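Local structure of binary enterotoxin of Clostridium perfringens component a (Clostridium perfringens, 5WTZ) at residues 255-263 and 335-343. The protein binds NAD+ and probably uses it to ADP-ribosylate actin, as the enzymatic component of an iota-like binary enterotoxin. Sequence-based numbering, arbitrary orientation.
Sequences TAINKYLLD and IPVKTFIST. With NAD (nicotinamide-adenine-dinucleotide), chain B.
Asn258 and Thr339 mark the closest backbone approach, CA to CA 5.2 Å, where the last turns of helix 240-263 lie against the loop joining strands 334-337 and 341-344. Asn258 works in two directions. Its OD1 accepts a weak, bent hydrogen bond from the backbone N of Phe340 (3.1 Å, 131° at the hydrogen), while ND2 gives a nearly straight one, 171°, to the adenosine-side phosphate oxygen O1A of NAD, with Tyr249 OH a further partner. Thr339 sits alongside, its two branches parted: the methyl CG2 packs on the helix, 3.3 Å from Asn258 O, and OG1 takes a hydrogen bond from the adenine amino group N6A at 2.9 Å. A chi1 of 43° splits them, putting OG1 between the backbone N and the carbonyl carbon. Leu262 lays both methyls over one face of the same adenine, CD1 3.4 Å from N1A.

Asn258 OD1 and Ile257 CG2 both lie at the edge of the Phe340 ring, Leu261 CD1 comes in obliquely at 3.5 Å from Phe340 CD2, and His389 stacks edge-to-face on it. Lys338 runs past the C-terminal turn, its bend at chi3 carrying CE and NZ along the carbonyls of Leu261 and Leu262, and NZ makes a weak hydrogen bond to Leu262 O. Helix, loop and strand 341-344 thus wall the NAD pocket from adenine through phosphate to nicotinamide, which Ser342 and Thr343 reach; this pair probably occupies the position of the toxin family's Ser-Thr-Ser motif, and Glu384, bonded to Ser342 OG, is consistent with the second ExE glutamate.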
loop_
_atom_site.group_PDB
_atom_site.type_symbol
_atom_site.label_atom_id
_atom_site.label_comp_id
_atom_site.label_asym_id
_atom_site.label_seq_id
_atom_site.Cartn_x
_atom_site.Cartn_y
_atom_site.Cartn_z
ATOM N N THR A 255 1.232 -23.467 14.849
ATOM C CA THR A 255 -0.067 -24.088 14.586
ATOM C C THR A 255 -0.840 -24.322 15.884
ATOM O O THR A 255 -1.992 -23.918 16.006
ATOM C CB THR A 255 0.091 -25.417 13.843
ATOM O OG1 THR A 255 0.646 -25.165 12.550
ATOM C CG2 THR A 255 -1.254 -26.114 13.684
ATOM N N ALA A 256 -0.191 -24.937 16.861
ATOM C CA ALA A 256 -0.836 -25.193 18.151
ATOM C C ALA A 256 -0.975 -23.903 18.962
ATOM O O ALA A 256 -1.972 -23.711 19.669
ATOM C CB ALA A 256 -0.062 -26.230 18.941
ATOM N N ILE A 257 0.028 -23.030 18.866
ATOM C CA ILE A 257 0.069 -21.807 19.670
ATOM C C ILE A 257 -1.026 -20.844 19.231
ATOM O O ILE A 257 -1.804 -20.362 20.061
ATOM C CB ILE A 257 1.449 -21.122 19.582
ATOM C CG1 ILE A 257 2.474 -21.906 20.409
ATOM C CG2 ILE A 257 1.385 -19.656 20.062
ATOM C CD1 ILE A 257 3.903 -21.496 20.132
ATOM N N ASN A 258 -1.115 -20.588 17.931
ATOM C CA ASN A 258 -2.120 -19.646 17.449
ATOM C C ASN A 258 -3.527 -20.256 17.566
ATOM O O ASN A 258 -4.475 -19.544 17.862
ATOM C CB ASN A 258 -1.791 -19.179 16.020
ATOM C CG ASN A 258 -0.671 -18.123 15.997
ATOM O OD1 ASN A 258 -0.438 -17.418 16.988
ATOM N ND2 ASN A 258 0.013 -18.002 14.866
ATOM N N LYS A 259 -3.654 -21.571 17.400
ATOM C CA LYS A 259 -4.934 -22.245 17.661
ATOM C C LYS A 259 -5.426 -22.026 19.097
ATOM O O LYS A 259 -6.606 -21.759 19.331
ATOM C CB LYS A 259 -4.834 -23.744 17.396
ATOM C CG LYS A 259 -5.155 -24.192 15.974
ATOM C CD LYS A 259 -4.995 -25.717 15.875
ATOM C CE LYS A 259 -5.267 -26.263 14.478
ATOM N NZ LYS A 259 -5.404 -27.756 14.531
ATOM N N TYR A 260 -4.520 -22.154 20.058
ATOM C CA TYR A 260 -4.871 -21.973 21.453
ATOM C C TYR A 260 -5.259 -20.527 21.745
ATOM O O TYR A 260 -6.225 -20.263 22.459
ATOM C CB TYR A 260 -3.715 -22.381 22.351
ATOM C CG TYR A 260 -4.037 -22.186 23.806
ATOM C CD1 TYR A 260 -4.840 -23.093 24.480
ATOM C CD2 TYR A 260 -3.565 -21.077 24.500
ATOM C CE1 TYR A 260 -5.150 -22.914 25.815
ATOM C CE2 TYR A 260 -3.872 -20.886 25.831
ATOM C CZ TYR A 260 -4.663 -21.811 26.482
ATOM O OH TYR A 260 -4.975 -21.630 27.805
ATOM N N LEU A 261 -4.484 -19.594 21.210
ATOM C CA LEU A 261 -4.771 -18.175 21.393
ATOM C C LEU A 261 -6.123 -17.806 20.785
ATOM O O LEU A 261 -6.840 -16.963 21.320
ATOM C CB LEU A 261 -3.664 -17.314 20.772
ATOM C CG LEU A 261 -2.377 -17.109 21.581
ATOM C CD1 LEU A 261 -1.338 -16.357 20.779
ATOM C CD2 LEU A 261 -2.646 -16.386 22.895
ATOM N N LEU A 262 -6.481 -18.455 19.684
ATOM C CA LEU A 262 -7.704 -18.077 18.987
ATOM C C LEU A 262 -8.956 -18.528 19.747
ATOM O O LEU A 262 -9.899 -17.748 19.898
ATOM C CB LEU A 262 -7.706 -18.636 17.564
ATOM C CG LEU A 262 -8.935 -18.278 16.726
ATOM C CD1 LEU A 262 -9.038 -16.759 16.467
ATOM C CD2 LEU A 262 -8.916 -19.061 15.427
ATOM N N ASP A 263 -8.966 -19.762 20.245
ATOM C CA ASP A 263 -10.159 -20.283 20.916
ATOM C C ASP A 263 -9.882 -21.356 21.967
ATOM O O ASP A 263 -10.766 -22.141 22.309
ATOM C CB ASP A 263 -11.131 -20.841 19.874
ATOM C CG ASP A 263 -10.507 -21.920 19.014
ATOM O OD1 ASP A 263 -9.413 -22.403 19.367
ATOM O OD2 ASP A 263 -11.104 -22.280 17.980
ATOM N N ILE A 335 -10.655 -4.965 13.613
ATOM C CA ILE A 335 -10.714 -6.405 13.871
ATOM C C ILE A 335 -9.705 -6.804 14.934
ATOM O O ILE A 335 -8.502 -6.713 14.680
ATOM C CB ILE A 335 -10.407 -7.233 12.591
ATOM C CG1 ILE A 335 -11.266 -6.786 11.412
ATOM C CG2 ILE A 335 -10.578 -8.729 12.860
ATOM C CD1 ILE A 335 -10.924 -7.504 10.112
ATOM N N PRO A 336 -10.180 -7.244 16.113
ATOM C CA PRO A 336 -9.255 -7.758 17.129
ATOM C C PRO A 336 -8.492 -8.964 16.618
ATOM O O PRO A 336 -9.082 -9.801 15.942
ATOM C CB PRO A 336 -10.180 -8.155 18.290
ATOM C CG PRO A 336 -11.391 -7.316 18.115
ATOM C CD PRO A 336 -11.568 -7.243 16.606
ATOM N N VAL A 337 -7.207 -9.049 16.937
ATOM C CA VAL A 337 -6.385 -10.177 16.521
ATOM C C VAL A 337 -5.796 -10.878 17.755
ATOM O O VAL A 337 -4.846 -10.387 18.377
ATOM C CB VAL A 337 -5.253 -9.730 15.576
ATOM C CG1 VAL A 337 -4.402 -10.951 15.139
ATOM C CG2 VAL A 337 -5.828 -9.026 14.345
ATOM N N LYS A 338 -6.371 -12.021 18.117
ATOM C CA LYS A 338 -5.975 -12.723 19.332
ATOM C C LYS A 338 -4.638 -13.452 19.173
ATOM O O LYS A 338 -3.957 -13.743 20.153
ATOM C CB LYS A 338 -7.066 -13.722 19.743
ATOM C CG LYS A 338 -8.445 -13.073 19.967
ATOM C CD LYS A 338 -9.497 -14.103 20.363
ATOM C CE LYS A 338 -9.301 -14.542 21.804
ATOM N NZ LYS A 338 -10.373 -15.459 22.275
ATOM N N THR A 339 -4.272 -13.734 17.931
ATOM C CA THR A 339 -3.111 -14.560 17.616
ATOM C C THR A 339 -1.829 -13.736 17.506
ATOM O O THR A 339 -1.895 -12.510 17.371
ATOM C CB THR A 339 -3.337 -15.306 16.275
ATOM O OG1 THR A 339 -3.908 -14.392 15.332
ATOM C CG2 THR A 339 -4.277 -16.513 16.459
ATOM N N PHE A 340 -0.667 -14.393 17.587
ATOM C CA PHE A 340 0.559 -13.778 17.107
ATOM C C PHE A 340 0.387 -13.637 15.604
ATOM O O PHE A 340 -0.234 -14.496 14.959
ATOM C CB PHE A 340 1.823 -14.606 17.400
ATOM C CG PHE A 340 2.139 -14.779 18.866
ATOM C CD1 PHE A 340 2.655 -13.722 19.617
ATOM C CD2 PHE A 340 1.929 -15.987 19.490
ATOM C CE1 PHE A 340 2.945 -13.877 20.955
ATOM C CE2 PHE A 340 2.224 -16.157 20.842
ATOM C CZ PHE A 340 2.723 -15.087 21.579
ATOM N N ILE A 341 0.958 -12.584 15.037
ATOM C CA ILE A 341 0.850 -12.354 13.596
ATOM C C ILE A 341 2.190 -12.560 12.877
ATOM O O ILE A 341 3.128 -11.757 13.033
ATOM C CB ILE A 341 0.336 -10.942 13.264
ATOM C CG1 ILE A 341 -0.799 -10.543 14.205
ATOM C CG2 ILE A 341 -0.073 -10.880 11.772
ATOM C CD1 ILE A 341 -1.313 -9.117 13.955
ATOM N N SER A 342 2.271 -13.648 12.111
ATOM C CA SER A 342 3.394 -13.897 11.210
ATOM C C SER A 342 3.267 -13.059 9.925
ATOM O O SER A 342 2.350 -13.239 9.099
ATOM C CB SER A 342 3.505 -15.389 10.870
ATOM O OG SER A 342 4.164 -16.111 11.910
ATOM N N THR A 343 4.193 -12.127 9.762
ATOM C CA THR A 343 4.202 -11.258 8.580
ATOM C C THR A 343 5.553 -11.333 7.899
ATOM O O THR A 343 6.543 -11.718 8.509
ATOM C CB THR A 343 3.910 -9.763 8.904
ATOM O OG1 THR A 343 5.090 -9.131 9.422
ATOM C CG2 THR A 343 2.761 -9.608 9.892
HETATM P PA NAD B . -0.986 -19.045 11.304
HETATM O O1A NAD B . -0.920 -19.769 12.628
HETATM O O2A NAD B . -1.065 -17.548 11.266
HETATM O O5B NAD B . -2.237 -19.591 10.445
HETATM C C5B NAD B . -2.640 -20.965 10.434
HETATM C C4B NAD B . -4.115 -21.049 10.090
HETATM O O4B NAD B . -4.849 -20.390 11.131
HETATM C C3B NAD B . -4.439 -20.341 8.778
HETATM O O3B NAD B . -5.455 -21.093 8.093
HETATM C C2B NAD B . -4.982 -18.994 9.234
HETATM O O2B NAD B . -5.924 -18.437 8.312
HETATM C C1B NAD B . -5.617 -19.313 10.583
HETATM N N9A NAD B . -5.516 -18.130 11.461
HETATM C C8A NAD B . -4.391 -17.488 11.826
HETATM N N7A NAD B . -4.684 -16.430 12.632
HETATM C C5A NAD B . -6.016 -16.390 12.760
HETATM C C6A NAD B . -6.992 -15.536 13.466
HETATM N N6A NAD B . -6.570 -14.484 14.202
HETATM N N1A NAD B . -8.308 -15.829 13.330
HETATM C C2A NAD B . -8.732 -16.878 12.604
HETATM N N3A NAD B . -7.896 -17.706 11.948
HETATM C C4A NAD B . -6.559 -17.501 11.984
HETATM O O3 NAD B . 0.309 -19.500 10.476
HETATM P PN NAD B . 0.618 -19.348 8.905
HETATM O O1N NAD B . 0.743 -17.872 8.596
HETATM O O2N NAD B . -0.346 -20.228 8.144
HETATM O O5D NAD B . 2.063 -20.053 8.869
HETATM C C5D NAD B . 3.129 -19.629 9.718
HETATM C C4D NAD B . 4.431 -20.216 9.205
HETATM O O4D NAD B . 4.830 -19.523 8.021
HETATM C C3D NAD B . 5.546 -19.970 10.202
HETATM O O3D NAD B . 6.570 -20.951 9.960
HETATM C C2D NAD B . 6.053 -18.596 9.819
HETATM O O2D NAD B . 7.427 -18.421 10.180
HETATM C C1D NAD B . 5.822 -18.544 8.307
HETATM N N1N NAD B . 5.362 -17.228 7.819
HETATM C C2N NAD B . 4.149 -17.086 7.245
HETATM C C3N NAD B . 3.726 -15.834 6.784
HETATM C C7N NAD B . 2.383 -15.644 6.133
HETATM O O7N NAD B . 1.425 -16.385 6.383
HETATM N N7N NAD B . 2.303 -14.659 5.253
HETATM C C4N NAD B . 4.552 -14.722 6.893
HETATM C C5N NAD B . 5.792 -14.895 7.488
HETATM C C6N NAD B . 6.168 -16.163 7.940
#